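PDB 6KR5: cysteine synthase 3 from Entamoeba histolytica, which catalyses the pyridoxal-phosphate-dependent formation of L-cysteine from O-acetyl-L-serine and sulfide, with release of acetate. Local coordinates for residues K43-L48 with G299-I304; N158-P163 with F241-Y246; D164-H169 with T196-G201; V188-T193 with V214-A219. All coordinates share one frame; numbering follows the deposited sequence.

Interaction 1. Residues K43-L48 with G299-I304; sequences KILVKL and GKTIVI
Ile44, Val46, Ile302 and Ile304 line one face of this parallel strand pair and Lys43, Leu45, Thr301 and Val303 the other; backbone hydrogen bonds join the two strands. On the isoleucine face, which helix 279-292 covers, Ile44 CG2 lies alongside Ile304 CD1 at 3.6 Å, and the fully extended Ile304 chain (chi2 177°) carries that methyl to it. On the other face the Leu45 CD1 methyl rests 3.8 Å from Thr301 CG2. Lys43 slants over the same threonine, its CD 3.7 Å from Thr301 OG1, before NZ turns to the backbone O of Asn41. Between the faces runs a ladder of five backbone bonds. Lys43 N reaches Lys300 O at 3.0 Å and Lys43 O accepts from Ile302 N at 2.9 Å. Leu45 N meets Ile302 O at 2.8 Å, while the bond from Ile304 N to Leu45 O is the most bent of the five, 148° at the hydrogen. Lys47 N closes the ladder on Ile304 O at 2.8 Å. The peptide groups that face each other across the pair are thus satisfied by these five bonds, hydrocarbon side chains are turned toward helix 279-292, and a strand from early in the chain is locked to one from near its end.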
loop_
_atom_site.group_PDB
_atom_site.type_symbol
_atom_site.label_atom_id
_atom_site.label_comp_id
_atom_site.label_asym_id
_atom_site.label_seq_id
_atom_site.Cartn_x
_atom_site.Cartn_y
_atom_site.Cartn_z
ATOM N N LYS B 43 -12.691 -23.092 -3.773
ATOM C CA LYS B 43 -12.495 -21.651 -3.906
ATOM C C LYS B 43 -11.463 -21.206 -2.881
ATOM O O LYS B 43 -11.642 -21.445 -1.686
ATOM C CB LYS B 43 -13.805 -20.890 -3.698
ATOM C CG LYS B 43 -14.909 -21.242 -4.698
ATOM C CD LYS B 43 -16.131 -21.811 -3.984
ATOM C CE LYS B 43 -17.325 -21.927 -4.916
ATOM N NZ LYS B 43 -17.097 -22.901 -6.018
ATOM N N ILE B 44 -10.395 -20.560 -3.344
ATOM C CA ILE B 44 -9.310 -20.123 -2.471
ATOM C C ILE B 44 -9.227 -18.608 -2.578
ATOM O O ILE B 44 -8.889 -18.069 -3.638
ATOM C CB ILE B 44 -7.970 -20.783 -2.824
ATOM C CG1 ILE B 44 -8.108 -22.309 -2.775
ATOM C CG2 ILE B 44 -6.904 -20.350 -1.826
ATOM C CD1 ILE B 44 -8.388 -22.958 -4.097
ATOM N N LEU B 45 -9.545 -17.921 -1.483
ATOM C CA LEU B 45 -9.667 -16.470 -1.462
ATOM C C LEU B 45 -8.626 -15.891 -0.524
ATOM O O LEU B 45 -8.383 -16.451 0.551
ATOM C CB LEU B 45 -11.060 -16.037 -0.995
ATOM C CG LEU B 45 -12.232 -16.741 -1.668
ATOM C CD1 LEU B 45 -13.533 -16.257 -1.014
ATOM C CD2 LEU B 45 -12.216 -16.474 -3.171
ATOM N N VAL B 46 -8.031 -14.763 -0.913
ATOM C CA VAL B 46 -7.015 -14.102 -0.099
ATOM C C VAL B 46 -7.542 -12.755 0.375
ATOM O O VAL B 46 -8.092 -11.974 -0.413
ATOM C CB VAL B 46 -5.680 -13.949 -0.859
ATOM C CG1 VAL B 46 -5.002 -15.304 -0.983
ATOM C CG2 VAL B 46 -5.862 -13.299 -2.232
ATOM N N LYS B 47 -7.365 -12.479 1.666
ATOM C CA LYS B 47 -7.785 -11.214 2.259
ATOM C C LYS B 47 -6.561 -10.317 2.371
ATOM O O LYS B 47 -5.599 -10.665 3.060
ATOM C CB LYS B 47 -8.427 -11.425 3.629
ATOM C CG LYS B 47 -9.021 -10.130 4.181
ATOM C CD LYS B 47 -10.050 -10.373 5.254
ATOM C CE LYS B 47 -10.636 -9.054 5.754
ATOM N NZ LYS B 47 -11.458 -8.288 4.761
ATOM N N LEU B 48 -6.592 -9.177 1.678
ATOM C CA LEU B 48 -5.387 -8.379 1.442
ATOM C C LEU B 48 -5.280 -7.268 2.481
ATOM O O LEU B 48 -5.739 -6.140 2.264
ATOM C CB LEU B 48 -5.400 -7.828 0.025
ATOM C CG LEU B 48 -5.625 -8.931 -0.996
ATOM C CD1 LEU B 48 -5.592 -8.325 -2.382
ATOM C CD2 LEU B 48 -4.556 -9.965 -0.874
ATOM N N GLY B 299 -14.580 -28.348 -2.925
ATOM C CA GLY B 299 -15.714 -27.450 -2.994
ATOM C C GLY B 299 -15.808 -26.432 -1.879
ATOM O O GLY B 299 -16.726 -25.599 -1.897
ATOM N N LYS B 300 -14.901 -26.467 -0.910
ATOM C CA LYS B 300 -15.005 -25.560 0.217
ATOM C C LYS B 300 -14.488 -24.175 -0.157
ATOM O O LYS B 300 -13.773 -23.995 -1.144
ATOM C CB LYS B 300 -14.239 -26.103 1.423
ATOM C CG LYS B 300 -14.943 -27.284 2.103
ATOM C CD LYS B 300 -14.322 -27.653 3.441
ATOM C CE LYS B 300 -15.069 -28.834 4.058
ATOM N NZ LYS B 300 -14.529 -29.210 5.395
ATOM N N THR B 301 -14.885 -23.188 0.648
ATOM C CA THR B 301 -14.406 -21.815 0.522
ATOM C C THR B 301 -13.335 -21.597 1.585
ATOM O O THR B 301 -13.625 -21.599 2.786
ATOM C CB THR B 301 -15.546 -20.810 0.672
ATOM O OG1 THR B 301 -16.470 -20.979 -0.409
ATOM C CG2 THR B 301 -15.008 -19.381 0.623
ATOM N N ILE B 302 -12.101 -21.413 1.134
ATOM C CA ILE B 302 -10.929 -21.303 1.994
ATOM C C ILE B 302 -10.448 -19.860 1.935
ATOM O O ILE B 302 -10.136 -19.354 0.850
ATOM C CB ILE B 302 -9.835 -22.280 1.537
ATOM C CG1 ILE B 302 -10.339 -23.717 1.672
ATOM C CG2 ILE B 302 -8.551 -22.078 2.317
ATOM C CD1 ILE B 302 -9.599 -24.703 0.822
ATOM N N VAL B 303 -10.401 -19.192 3.091
ATOM C CA VAL B 303 -10.013 -17.785 3.184
ATOM C C VAL B 303 -8.651 -17.704 3.856
ATOM O O VAL B 303 -8.452 -18.271 4.934
ATOM C CB VAL B 303 -11.046 -16.955 3.966
ATOM C CG1 VAL B 303 -10.525 -15.528 4.199
ATOM C CG2 VAL B 303 -12.376 -16.923 3.226
ATOM N N ILE B 304 -7.729 -16.971 3.240
ATOM C CA ILE B 304 -6.346 -16.893 3.697
ATOM C C ILE B 304 -6.030 -15.431 3.983
ATOM O O ILE B 304 -6.165 -14.585 3.096
ATOM C CB ILE B 304 -5.380 -17.460 2.646
ATOM C CG1 ILE B 304 -5.844 -18.844 2.173
ATOM C CG2 ILE B 304 -3.961 -17.548 3.191
ATOM C CD1 ILE B 304 -4.953 -19.401 1.088
#

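Interaction 2. Residues N158-P163 with F241-Y246; sequences NQFGNP and FVTDIY
Phe160 and Phe241 form a T-shaped pair: the edge of Phe241 points at the face of Phe160, with ring centroids 5.0 Å apart and planes at 70°. Phe241 CZ stands over the centre of the Phe160 ring. Phe241 reaches it with its ring set between its own backbone N and carbonyl carbon (chi1 58°). Gln159 CG, from the same loop as Phe160, lies toward the rim of the opposite face.

Van der Waals contacts add to this. Thr243 CG2 touches Phe160 CD1 at 3.6 Å, Asp244 CB sits 3.8 Å from Gly161 CA, and Ile245 CG1 lies against a carbonyl oxygen, Phe160 O, at 3.4 Å.

A direct hydrogen bond runs from Ile245 N to Phe160 O at 3.3 Å; it lies in the carbonyl plane but is bent, 139° at the hydrogen. Thr243 OG1 looks elsewhere, to Thr193 O.

Water does the rest. One molecule accepts from Asn158 ND2 and donates to Asp244 OD2 at 2.9 Å; a second donates to Asn158 OD1 at 3.1 Å and to the same Asp244 OD2 at 3.2 Å. Both ends of the Asn158 amide are therefore engaged, which should fix its rotation, and one carboxylate oxygen is held by two solvent bridges. The loops are joined by a T-shaped pair on one flank and a hydrated polar link on the other, with a long, bent backbone hydrogen bond between.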
loop_
_atom_site.group_PDB
_atom_site.type_symbol
_atom_site.label_atom_id
_atom_site.label_comp_id
_atom_site.label_asym_id
_atom_site.label_seq_id
_atom_site.Cartn_x
_atom_site.Cartn_y
_atom_site.Cartn_z
ATOM N N ASN B 158 1.550 -4.044 24.873
ATOM C CA ASN B 158 1.457 -5.476 25.180
ATOM C C ASN B 158 0.884 -6.285 24.011
ATOM O O ASN B 158 -0.099 -7.019 24.143
ATOM C CB ASN B 158 0.617 -5.686 26.437
ATOM C CG ASN B 158 0.590 -7.126 26.875
ATOM O OD1 ASN B 158 1.517 -7.884 26.583
ATOM N ND2 ASN B 158 -0.477 -7.520 27.575
ATOM N N GLN B 159 1.538 -6.171 22.853
ATOM C CA GLN B 159 0.964 -6.741 21.633
ATOM C C GLN B 159 0.707 -8.246 21.737
ATOM O O GLN B 159 -0.219 -8.754 21.100
ATOM C CB GLN B 159 1.872 -6.441 20.442
ATOM C CG GLN B 159 3.216 -7.116 20.477
ATOM C CD GLN B 159 3.938 -6.968 19.155
ATOM O OE1 GLN B 159 3.315 -7.044 18.097
ATOM N NE2 GLN B 159 5.244 -6.752 19.206
ATOM N N PHE B 160 1.491 -8.983 22.524
ATOM C CA PHE B 160 1.313 -10.434 22.547
ATOM C C PHE B 160 0.242 -10.896 23.525
ATOM O O PHE B 160 -0.103 -12.090 23.515
ATOM C CB PHE B 160 2.642 -11.121 22.867
ATOM C CG PHE B 160 3.668 -10.984 21.779
ATOM C CD1 PHE B 160 3.560 -11.727 20.616
ATOM C CD2 PHE B 160 4.733 -10.103 21.909
ATOM C CE1 PHE B 160 4.499 -11.594 19.605
ATOM C CE2 PHE B 160 5.678 -9.977 20.904
ATOM C CZ PHE B 160 5.553 -10.717 19.753
ATOM N N GLY B 161 -0.321 -9.987 24.326
ATOM C CA GLY B 161 -1.293 -10.345 25.352
ATOM C C GLY B 161 -2.525 -9.463 25.421
ATOM O O GLY B 161 -3.483 -9.770 26.139
ATOM N N ASN B 162 -2.525 -8.365 24.683
ATOM C CA ASN B 162 -3.572 -7.367 24.834
ATOM C C ASN B 162 -4.863 -7.850 24.186
ATOM O O ASN B 162 -4.888 -8.060 22.962
ATOM C CB ASN B 162 -3.117 -6.049 24.199
ATOM C CG ASN B 162 -4.003 -4.882 24.580
ATOM O OD1 ASN B 162 -5.206 -5.045 24.801
ATOM N ND2 ASN B 162 -3.415 -3.692 24.653
ATOM N N PRO B 163 -5.961 -7.991 24.932
ATOM C CA PRO B 163 -7.219 -8.413 24.300
ATOM C C PRO B 163 -7.744 -7.423 23.280
ATOM O O PRO B 163 -8.599 -7.796 22.467
ATOM C CB PRO B 163 -8.179 -8.562 25.493
ATOM C CG PRO B 163 -7.596 -7.698 26.554
ATOM C CD PRO B 163 -6.112 -7.815 26.387
ATOM N N PHE B 241 7.577 -18.369 21.080
ATOM C CA PHE B 241 6.902 -18.718 22.324
ATOM C C PHE B 241 5.417 -18.777 22.021
ATOM O O PHE B 241 4.954 -18.238 21.012
ATOM C CB PHE B 241 7.199 -17.711 23.456
ATOM C CG PHE B 241 6.810 -16.290 23.131
ATOM C CD1 PHE B 241 7.687 -15.466 22.442
ATOM C CD2 PHE B 241 5.573 -15.788 23.486
ATOM C CE1 PHE B 241 7.340 -14.162 22.123
ATOM C CE2 PHE B 241 5.220 -14.476 23.159
ATOM C CZ PHE B 241 6.106 -13.675 22.476
ATOM N N VAL B 242 4.669 -19.453 22.888
ATOM C CA VAL B 242 3.217 -19.483 22.754
ATOM C C VAL B 242 2.683 -18.218 23.418
ATOM O O VAL B 242 2.922 -17.985 24.603
ATOM C CB VAL B 242 2.620 -20.745 23.392
ATOM C CG1 VAL B 242 1.125 -20.770 23.193
ATOM C CG2 VAL B 242 3.250 -21.982 22.783
ATOM N N THR B 243 1.994 -17.384 22.648
ATOM C CA THR B 243 1.618 -16.068 23.151
ATOM C C THR B 243 0.421 -16.150 24.093
ATOM O O THR B 243 -0.362 -17.108 24.076
ATOM C CB THR B 243 1.291 -15.121 21.995
ATOM O OG1 THR B 243 0.073 -15.535 21.358
ATOM C CG2 THR B 243 2.427 -15.104 20.982
ATOM N N ASP B 244 0.273 -15.103 24.914
ATOM C CA ASP B 244 -0.841 -15.053 25.860
ATOM C C ASP B 244 -2.191 -15.037 25.147
ATOM O O ASP B 244 -3.191 -15.501 25.701
ATOM C CB ASP B 244 -0.706 -13.830 26.770
ATOM C CG ASP B 244 0.330 -14.016 27.864
ATOM O OD1 ASP B 244 0.723 -15.166 28.139
ATOM O OD2 ASP B 244 0.748 -13.000 28.462
ATOM N N ILE B 245 -2.245 -14.510 23.918
ATOM C CA ILE B 245 -3.498 -14.471 23.171
ATOM C C ILE B 245 -3.886 -15.855 22.657
ATOM O O ILE B 245 -5.077 -16.161 22.506
ATOM C CB ILE B 245 -3.370 -13.457 22.015
ATOM C CG1 ILE B 245 -3.374 -12.037 22.566
ATOM C CG2 ILE B 245 -4.468 -13.652 20.981
ATOM C CD1 ILE B 245 -3.006 -10.961 21.530
ATOM N N TYR B 246 -2.902 -16.696 22.345
ATOM C CA TYR B 246 -3.189 -17.987 21.733
ATOM C C TYR B 246 -4.091 -18.834 22.625
ATOM O O TYR B 246 -3.846 -18.973 23.829
ATOM C CB TYR B 246 -1.890 -18.737 21.443
ATOM C CG TYR B 246 -2.097 -19.897 20.500
ATOM C CD1 TYR B 246 -2.226 -19.687 19.137
ATOM C CD2 TYR B 246 -2.190 -21.200 20.976
ATOM C CE1 TYR B 246 -2.423 -20.742 18.262
ATOM C CE2 TYR B 246 -2.393 -22.258 20.109
ATOM C CZ TYR B 246 -2.506 -22.020 18.756
ATOM O OH TYR B 246 -2.707 -23.053 17.873
HETATM O O HOH W 1 -0.506 -10.388 28.767
HETATM O O HOH W 2 2.261 -10.873 26.681
#

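Interaction 3. Residues D164-H169 with T196-G201; sequences DNTAAH and TVIGVG. With PLP (pyridoxal-5'-phosphate), chain D.
Thr166 and Gly199 bring the two backbones within 4.8 Å of each other, CA to CA, where helix 163-167 passes beside helix 195-207. The Thr166 methyl settles directly on the helix backbone, CG2 3.5 Å from Gly199 CA, and it also brushes Ile198 CG2 at 4.2 Å. The absence of a CB on Gly199 lets Thr166 O and His169 CB come close to the helix. His169 CB packs against Val200 CG2 at 3.9 Å, and its imidazole swings over to the first turn of the other helix, where Thr196 CA lies over one face of the ring in a CH-pi contact. That CA is 3.8 Å from the ring centroid and 17° off the normal. The ring's ND1 is hydrogen-bonded to Thr172 OG1, which should help fix the ring.

Thr196 is also a ligand residue of the cofactor. Its N donates to O3P of PLP at 2.8 Å and its OG1 donates to the same O3P at 2.7 Å; the side chain can join in because OG1 stands beside the backbone N (chi1 -61°). One phosphate oxygen is thus held twice by a single residue near the start of a helix, whose N-terminal dipole would probably help to stabilise the negative charge.

Around the pair, helix 58-72 packs on Ala167 and Ala168, Ile245 of the loop before strand 253-257 touches Thr166, and Val197 and Val200 turn helix 195-207 onto strands 186-190 and 212-218 of the larger sheet.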
loop_
_atom_site.group_PDB
_atom_site.type_symbol
_atom_site.label_atom_id
_atom_site.label_comp_id
_atom_site.label_asym_id
_atom_site.label_seq_id
_atom_site.Cartn_x
_atom_site.Cartn_y
_atom_site.Cartn_z
ATOM N N ASP B 164 -7.276 -6.168 23.304
ATOM C CA ASP B 164 -7.703 -5.200 22.301
ATOM C C ASP B 164 -7.028 -5.444 20.959
ATOM O O ASP B 164 -7.493 -4.929 19.940
ATOM C CB ASP B 164 -7.437 -3.779 22.794
ATOM C CG ASP B 164 -8.182 -3.473 24.083
ATOM O OD1 ASP B 164 -9.284 -4.032 24.274
ATOM O OD2 ASP B 164 -7.659 -2.693 24.903
ATOM N N ASN B 165 -5.953 -6.234 20.945
ATOM C CA ASN B 165 -5.424 -6.775 19.693
ATOM C C ASN B 165 -6.433 -7.738 19.075
ATOM O O ASN B 165 -6.951 -7.501 17.975
ATOM C CB ASN B 165 -4.067 -7.441 19.985
ATOM C CG ASN B 165 -3.481 -8.207 18.796
ATOM O OD1 ASN B 165 -4.151 -8.486 17.806
ATOM N ND2 ASN B 165 -2.199 -8.560 18.917
ATOM N N THR B 166 -6.752 -8.817 19.796
ATOM C CA THR B 166 -7.726 -9.800 19.332
ATOM C C THR B 166 -9.042 -9.153 18.921
ATOM O O THR B 166 -9.621 -9.502 17.883
ATOM C CB THR B 166 -7.941 -10.814 20.456
ATOM O OG1 THR B 166 -6.660 -11.219 20.934
ATOM C CG2 THR B 166 -8.718 -12.029 19.970
ATOM N N ALA B 167 -9.521 -8.198 19.721
ATOM C CA ALA B 167 -10.824 -7.582 19.488
ATOM C C ALA B 167 -10.885 -6.786 18.186
ATOM O O ALA B 167 -11.978 -6.582 17.646
ATOM C CB ALA B 167 -11.184 -6.680 20.671
ATOM N N ALA B 168 -9.741 -6.311 17.675
ATOM C CA ALA B 168 -9.751 -5.616 16.386
ATOM C C ALA B 168 -10.346 -6.480 15.290
ATOM O O ALA B 168 -10.881 -5.962 14.293
ATOM C CB ALA B 168 -8.336 -5.201 15.998
ATOM N N HIS B 169 -10.270 -7.791 15.453
ATOM C CA HIS B 169 -10.628 -8.702 14.385
ATOM C C HIS B 169 -12.103 -9.072 14.396
ATOM O O HIS B 169 -12.527 -9.916 13.594
ATOM C CB HIS B 169 -9.726 -9.918 14.472
ATOM C CG HIS B 169 -8.307 -9.577 14.169
ATOM N ND1 HIS B 169 -7.904 -9.189 12.908
ATOM C CD2 HIS B 169 -7.214 -9.494 14.961
ATOM C CE1 HIS B 169 -6.610 -8.924 12.929
ATOM N NE2 HIS B 169 -6.167 -9.101 14.162
ATOM N N THR B 196 -4.966 -12.466 15.116
ATOM C CA THR B 196 -5.791 -12.738 13.938
ATOM C C THR B 196 -6.427 -14.116 14.021
ATOM O O THR B 196 -7.646 -14.254 13.859
ATOM C CB THR B 196 -4.975 -12.622 12.654
ATOM O OG1 THR B 196 -4.461 -11.290 12.534
ATOM C CG2 THR B 196 -5.859 -12.899 11.458
ATOM N N VAL B 197 -5.620 -15.151 14.266
ATOM C CA VAL B 197 -6.162 -16.506 14.202
ATOM C C VAL B 197 -7.215 -16.702 15.288
ATOM O O VAL B 197 -8.278 -17.288 15.036
ATOM C CB VAL B 197 -5.032 -17.555 14.262
ATOM C CG1 VAL B 197 -4.369 -17.640 15.632
ATOM C CG2 VAL B 197 -5.555 -18.940 13.837
ATOM N N ILE B 198 -6.973 -16.162 16.485
ATOM C CA ILE B 198 -7.924 -16.333 17.579
ATOM C C ILE B 198 -9.120 -15.407 17.399
ATOM O O ILE B 198 -10.268 -15.819 17.582
ATOM C CB ILE B 198 -7.241 -16.108 18.941
ATOM C CG1 ILE B 198 -6.102 -17.115 19.164
ATOM C CG2 ILE B 198 -8.272 -16.168 20.083
ATOM C CD1 ILE B 198 -6.471 -18.562 18.835
ATOM N N GLY B 199 -8.872 -14.144 17.042
ATOM C CA GLY B 199 -9.972 -13.206 16.873
ATOM C C GLY B 199 -10.875 -13.564 15.708
ATOM O O GLY B 199 -12.105 -13.577 15.837
ATOM N N VAL B 200 -10.286 -13.829 14.541
ATOM C CA VAL B 200 -11.114 -14.214 13.403
ATOM C C VAL B 200 -11.747 -15.575 13.652
ATOM O O VAL B 200 -12.931 -15.783 13.364
ATOM C CB VAL B 200 -10.297 -14.203 12.098
ATOM C CG1 VAL B 200 -11.150 -14.708 10.930
ATOM C CG2 VAL B 200 -9.790 -12.810 11.808
ATOM N N GLY B 201 -10.975 -16.517 14.199
ATOM C CA GLY B 201 -11.509 -17.848 14.434
ATOM C C GLY B 201 -12.677 -17.837 15.403
ATOM O O GLY B 201 -13.723 -18.438 15.140
HETATM N N1 PLP D . 2.633 -11.339 9.236
HETATM C C2 PLP D . 2.937 -10.018 9.420
HETATM C C2A PLP D . 3.730 -9.317 8.361
HETATM C C3 PLP D . 2.509 -9.363 10.561
HETATM O O3 PLP D . 2.828 -8.046 10.726
HETATM C C4 PLP D . 1.766 -10.047 11.515
HETATM C C4A PLP D . 1.383 -9.397 12.796
HETATM O O4A PLP D . 1.731 -8.234 13.031
HETATM C C5 PLP D . 1.459 -11.391 11.314
HETATM C C6 PLP D . 1.903 -12.023 10.175
HETATM C C5A PLP D . 0.697 -12.211 12.331
HETATM O O4P PLP D . -0.554 -11.691 12.687
HETATM P P PLP D . -1.007 -11.896 14.210
HETATM O O1P PLP D . -0.835 -13.365 14.552
HETATM O O2P PLP D . -0.104 -11.053 15.064
HETATM O O3P PLP D . -2.428 -11.467 14.290
#

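Interaction 4. Residues V188-T193 with V214-A219; sequences VSAVGT and VAVEPA. With PLP (pyridoxal-5'-phosphate), chain D.
The beta-alpha-beta unit made of strand 186-190, helix 195-207 and strand 212-218 closes here, with Val188, Ser189 and Ala190 paired in parallel with Val214, Ala215 and Val216, and the turn after the first strand forms part of the pocket that holds the PLP phosphate. The strand axes diverge by 29°. Three backbone bonds, each 3.0 Å, tie the strands: Ser189 N to Val214 O, Val216 N to Ser189 O and Val191 N to Val216 O. In the middle one the donor stands 36° out of the carbonyl plane of Ser189.

Val188, Ala190, Val214 and Val216 share one face, and the three valines pack against helix 279-292. There Val188 CG1 slants across to Val216 CG2 at 3.6 Å, and Ala190 CB meets Val216 CB at 4.0 Å. On the face toward helix 195-207, Val191 CG2 lies 3.8 Å from Ala215 CB, both beside Val197.

Past Val191 the chain leaves the sheet and wraps the phosphate. Gly192 N donates to O1P of PLP at 2.7 Å, and Thr193 N donates to O2P at the same length. Ser280, Ala194 and Asn88 add further bonds to the cofactor. Thr193 has its hydroxyl tucked between backbone N and carbonyl carbon (chi1 68°), which aims OG1 at O2P, 2.6 Å away, while that same OG1 is also bonded to Asn165 ND2.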
loop_
_atom_site.group_PDB
_atom_site.type_symbol
_atom_site.label_atom_id
_atom_site.label_comp_id
_atom_site.label_asym_id
_atom_site.label_seq_id
_atom_site.Cartn_x
_atom_site.Cartn_y
_atom_site.Cartn_z
ATOM N N VAL B 188 -7.330 -19.478 7.284
ATOM C CA VAL B 188 -5.910 -19.800 7.411
ATOM C C VAL B 188 -5.179 -18.528 7.812
ATOM O O VAL B 188 -5.261 -17.511 7.101
ATOM C CB VAL B 188 -5.334 -20.357 6.096
ATOM C CG1 VAL B 188 -3.904 -20.818 6.289
ATOM C CG2 VAL B 188 -6.175 -21.498 5.565
ATOM N N SER B 189 -4.470 -18.573 8.941
ATOM C CA SER B 189 -3.788 -17.388 9.443
ATOM C C SER B 189 -2.420 -17.782 9.983
ATOM O O SER B 189 -2.322 -18.643 10.869
ATOM C CB SER B 189 -4.641 -16.707 10.526
ATOM O OG SER B 189 -3.874 -15.831 11.331
ATOM N N ALA B 190 -1.364 -17.158 9.459
ATOM C CA ALA B 190 -0.031 -17.311 10.038
ATOM C C ALA B 190 0.082 -16.499 11.331
ATOM O O ALA B 190 -0.389 -15.357 11.405
ATOM C CB ALA B 190 1.034 -16.873 9.032
ATOM N N VAL B 191 0.728 -17.080 12.352
ATOM C CA VAL B 191 0.601 -16.617 13.738
ATOM C C VAL B 191 1.834 -15.828 14.168
ATOM O O VAL B 191 2.954 -16.359 14.204
ATOM C CB VAL B 191 0.364 -17.793 14.699
ATOM C CG1 VAL B 191 0.396 -17.285 16.151
ATOM C CG2 VAL B 191 -0.956 -18.466 14.383
ATOM N N GLY B 192 1.617 -14.558 14.520
ATOM C CA GLY B 192 2.617 -13.758 15.201
ATOM C C GLY B 192 2.190 -13.540 16.638
ATOM O O GLY B 192 2.641 -14.271 17.534
ATOM N N THR B 193 1.313 -12.551 16.865
ATOM C CA THR B 193 0.728 -12.355 18.190
ATOM C C THR B 193 -0.382 -13.352 18.474
ATOM O O THR B 193 -0.732 -13.553 19.646
ATOM C CB THR B 193 0.158 -10.939 18.356
ATOM O OG1 THR B 193 -0.994 -10.767 17.515
ATOM C CG2 THR B 193 1.211 -9.877 18.030
ATOM N N VAL B 214 -7.177 -22.777 10.792
ATOM C CA VAL B 214 -5.850 -23.314 10.513
ATOM C C VAL B 214 -4.811 -22.267 10.899
ATOM O O VAL B 214 -4.773 -21.178 10.315
ATOM C CB VAL B 214 -5.707 -23.706 9.035
ATOM C CG1 VAL B 214 -4.295 -24.199 8.742
ATOM C CG2 VAL B 214 -6.745 -24.773 8.660
ATOM N N ALA B 215 -3.955 -22.599 11.864
ATOM C CA ALA B 215 -2.845 -21.739 12.253
ATOM C C ALA B 215 -1.580 -22.180 11.525
ATOM O O ALA B 215 -1.340 -23.379 11.365
ATOM C CB ALA B 215 -2.623 -21.794 13.767
ATOM N N VAL B 216 -0.760 -21.211 11.105
ATOM C CA VAL B 216 0.451 -21.470 10.334
ATOM C C VAL B 216 1.657 -20.931 11.090
ATOM O O VAL B 216 1.620 -19.816 11.623
ATOM C CB VAL B 216 0.354 -20.829 8.934
ATOM C CG1 VAL B 216 1.605 -21.100 8.086
ATOM C CG2 VAL B 216 -0.906 -21.308 8.235
ATOM N N GLU B 217 2.721 -21.721 11.146
ATOM C CA GLU B 217 3.934 -21.301 11.830
ATOM C C GLU B 217 5.144 -21.820 11.056
ATOM O O GLU B 217 5.014 -22.738 10.246
ATOM C CB GLU B 217 3.955 -21.793 13.287
ATOM C CG GLU B 217 3.902 -23.299 13.468
ATOM C CD GLU B 217 4.001 -23.715 14.940
ATOM O OE1 GLU B 217 4.202 -22.839 15.811
ATOM O OE2 GLU B 217 3.889 -24.925 15.213
ATOM N N PRO B 218 6.323 -21.238 11.286
ATOM C CA PRO B 218 7.514 -21.732 10.579
ATOM C C PRO B 218 7.871 -23.145 11.006
ATOM O O PRO B 218 7.884 -23.475 12.197
ATOM C CB PRO B 218 8.617 -20.737 10.981
ATOM C CG PRO B 218 7.902 -19.549 11.587
ATOM C CD PRO B 218 6.646 -20.118 12.188
ATOM N N ALA B 219 8.192 -23.979 10.016
ATOM C CA ALA B 219 8.637 -25.331 10.336
ATOM C C ALA B 219 9.866 -25.312 11.232
ATOM O O ALA B 219 10.058 -26.228 12.041
ATOM C CB ALA B 219 8.931 -26.109 9.055
HETATM N N1 PLP D . 2.633 -11.339 9.236
HETATM C C2 PLP D . 2.937 -10.018 9.420
HETATM C C2A PLP D . 3.730 -9.317 8.361
HETATM C C3 PLP D . 2.509 -9.363 10.561
HETATM O O3 PLP D . 2.828 -8.046 10.726
HETATM C C4 PLP D . 1.766 -10.047 11.515
HETATM C C4A PLP D . 1.383 -9.397 12.796
HETATM O O4A PLP D . 1.731 -8.234 13.031
HETATM C C5 PLP D . 1.459 -11.391 11.314
HETATM C C6 PLP D . 1.903 -12.023 10.175
HETATM C C5A PLP D . 0.697 -12.211 12.331
HETATM O O4P PLP D . -0.554 -11.691 12.687
HETATM P P PLP D . -1.007 -11.896 14.210
HETATM O O1P PLP D . -0.835 -13.365 14.552
HETATM O O2P PLP D . -0.104 -11.053 15.064
HETATM O O3P PLP D . -2.428 -11.467 14.290
#

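Interactions 1 and 4 belong to one sheet, since strands 301-306 and 186-190 are neighbours in it: Val303 O lies 2.9 Å from Val188 N, although the contact centres are 16 Å apart. Interactions 3 and 4 both bind the PLP phosphate, one from the start of helix 195-207 and the other from the turn ahead of it. Interaction 2 adjoins both: Gln159 O lies 3.0 Å from Asn165 ND2, which probably helps to hold the phosphate-binding turn, and the Gln159 side chain is itself about 5 Å from PLP. Interaction 1 is more remote, the side chain of Ile304 lying about 11 Å from PLP, and the chain loop that it closes contains the other three.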